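Local coordinates for protein putative oxidoreductase FAD-binding subunit (Sulfolobus tokodaii, PDB 4ZOH) that binds FAD and probably serves as the flavoprotein subunit of a molybdenum-containing oxidoreductase, passing electrons through the flavin, at residues Ala128-Thr133 / Lys144-Asp149. Sequence-based numbering, arbitrary orientation.
Sequences AKVKIT and KSFAKD
Val130 lays both methyls over one face of the Phe146 ring. Val130 CG1 stands almost above the centre, 4.0 Å from the centroid of the Phe146 ring and 13° off its normal, a CH-pi contact. Val130 CG2 sits nearer the root of the ring, 3.9 Å from Phe146 CG. With CG1 anti to the backbone N (chi1 -173°), the fork of the valine spreads across the ring; a beta-branched residue thus suits both the extended strand and the flat surface it meets. Ile132, two residues on and on the same side of the strand, reaches the ring edge instead: its terminal CD1 lies 3.8 Å from Phe146 CD1, close to the ring plane. At the end of the single-turn helix 143-146, a chi1 of 177° swings the Phe146 ring away from its own backbone N and across to the strand. Cutting Phe146 back to an alanine would probably open a gap between helix and strand, leaving the Val130 methyls and Ile132 CD1 without the ring they pack on. All three side chains are buried, whereas Lys131 salt-bridges Glu163. Such alternation is typical of an amphipathic strand, here in the antiparallel sheet of the FAD-binding domain, with Phe146 about 7 Å from the bound FAD.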
loop_
_atom_site.group_PDB
_atom_site.type_symbol
_atom_site.label_atom_id
_atom_site.label_comp_id
_atom_site.label_asym_id
_atom_site.label_seq_id
_atom_site.Cartn_x
_atom_site.Cartn_y
_atom_site.Cartn_z
ATOM N N ALA B 128 -18.455 -51.974 17.647
ATOM C CA ALA B 128 -18.821 -50.680 18.198
ATOM C C ALA B 128 -20.327 -50.438 18.119
ATOM O O ALA B 128 -21.010 -50.966 17.188
ATOM C CB ALA B 128 -18.099 -49.583 17.438
ATOM N N LYS B 129 -20.836 -49.625 19.069
ATOM C CA LYS B 129 -22.216 -49.099 18.964
ATOM C C LYS B 129 -22.289 -47.559 19.034
ATOM O O LYS B 129 -21.496 -46.922 19.737
ATOM C CB LYS B 129 -23.092 -49.647 20.107
ATOM C CG LYS B 129 -23.295 -51.156 20.132
ATOM C CD LYS B 129 -24.204 -51.552 21.318
ATOM C CE LYS B 129 -24.295 -53.067 21.511
ATOM N NZ LYS B 129 -24.528 -53.765 20.213
ATOM N N VAL B 130 -23.343 -47.024 18.410
ATOM C CA VAL B 130 -23.569 -45.600 18.177
ATOM C C VAL B 130 -24.822 -45.184 18.951
ATOM O O VAL B 130 -25.918 -45.670 18.661
ATOM C CB VAL B 130 -23.736 -45.273 16.677
ATOM C CG1 VAL B 130 -23.789 -43.752 16.441
ATOM C CG2 VAL B 130 -22.624 -45.919 15.822
ATOM N N LYS B 131 -24.645 -44.338 19.976
ATOM C CA LYS B 131 -25.781 -43.747 20.661
ATOM C C LYS B 131 -26.200 -42.533 19.834
ATOM O O LYS B 131 -25.379 -41.654 19.560
ATOM C CB LYS B 131 -25.436 -43.372 22.105
ATOM C CG LYS B 131 -26.579 -42.702 22.891
ATOM C CD LYS B 131 -26.197 -42.491 24.343
ATOM C CE LYS B 131 -26.147 -43.819 25.129
ATOM N NZ LYS B 131 -25.662 -43.699 26.547
ATOM N N ILE B 132 -27.469 -42.520 19.425
ATOM C CA ILE B 132 -28.079 -41.460 18.628
ATOM C C ILE B 132 -29.082 -40.728 19.493
ATOM O O ILE B 132 -29.946 -41.370 20.086
ATOM C CB ILE B 132 -28.772 -42.034 17.379
ATOM C CG1 ILE B 132 -27.768 -42.819 16.543
ATOM C CG2 ILE B 132 -29.445 -40.923 16.582
ATOM C CD1 ILE B 132 -28.356 -43.587 15.366
ATOM N N THR B 133 -28.970 -39.401 19.590
ATOM C CA THR B 133 -29.892 -38.631 20.391
ATOM C C THR B 133 -30.860 -37.751 19.612
ATOM O O THR B 133 -30.525 -37.151 18.595
ATOM C CB THR B 133 -29.158 -37.840 21.468
ATOM O OG1 THR B 133 -28.366 -38.753 22.223
ATOM C CG2 THR B 133 -30.129 -37.158 22.408
ATOM N N LYS B 144 -22.604 -51.637 12.522
ATOM C CA LYS B 144 -22.851 -52.237 11.209
ATOM C C LYS B 144 -24.110 -51.736 10.542
ATOM O O LYS B 144 -24.134 -51.542 9.316
ATOM C CB LYS B 144 -22.855 -53.778 11.211
ATOM C CG LYS B 144 -22.981 -54.303 9.779
ATOM C CD LYS B 144 -23.373 -55.766 9.728
ATOM C CE LYS B 144 -23.182 -56.296 8.332
ATOM N NZ LYS B 144 -23.087 -57.775 8.445
ATOM N N SER B 145 -25.146 -51.528 11.344
ATOM C CA SER B 145 -26.427 -51.063 10.837
ATOM C C SER B 145 -26.448 -49.557 10.640
ATOM O O SER B 145 -27.220 -49.063 9.814
ATOM C CB SER B 145 -27.553 -51.448 11.806
ATOM O OG SER B 145 -27.420 -52.806 12.215
ATOM N N PHE B 146 -25.629 -48.837 11.418
ATOM C CA PHE B 146 -25.561 -47.378 11.332
ATOM C C PHE B 146 -25.008 -46.943 9.963
ATOM O O PHE B 146 -25.504 -45.985 9.329
ATOM C CB PHE B 146 -24.748 -46.832 12.488
ATOM C CG PHE B 146 -24.553 -45.350 12.451
ATOM C CD1 PHE B 146 -25.575 -44.486 12.862
ATOM C CD2 PHE B 146 -23.328 -44.806 12.043
ATOM C CE1 PHE B 146 -25.400 -43.100 12.833
ATOM C CE2 PHE B 146 -23.153 -43.430 12.006
ATOM C CZ PHE B 146 -24.179 -42.579 12.420
ATOM N N ALA B 147 -24.043 -47.708 9.479
ATOM C CA ALA B 147 -23.394 -47.405 8.227
ATOM C C ALA B 147 -24.173 -47.951 7.037
ATOM O O ALA B 147 -23.782 -48.920 6.408
ATOM C CB ALA B 147 -21.925 -47.852 8.257
ATOM N N LYS B 148 -25.280 -47.288 6.722
ATOM C CA LYS B 148 -26.174 -47.729 5.647
ATOM C C LYS B 148 -25.543 -47.800 4.245
ATOM O O LYS B 148 -25.897 -48.674 3.474
ATOM C CB LYS B 148 -27.419 -46.858 5.627
ATOM C CG LYS B 148 -28.289 -46.976 6.883
ATOM C CD LYS B 148 -29.488 -46.017 6.891
ATOM C CE LYS B 148 -30.362 -46.069 5.639
ATOM N NZ LYS B 148 -30.747 -44.699 5.176
ATOM N N ASP B 149 -24.614 -46.902 3.904
ATOM C CA ASP B 149 -23.955 -46.922 2.566
ATOM C C ASP B 149 -22.869 -45.817 2.597
ATOM O O ASP B 149 -22.832 -45.050 3.550
ATOM C CB ASP B 149 -25.001 -46.671 1.446
ATOM C CG ASP B 149 -24.535 -47.077 0.033
ATOM O OD1 ASP B 149 -23.379 -47.460 -0.264
ATOM O OD2 ASP B 149 -25.371 -46.947 -0.858
#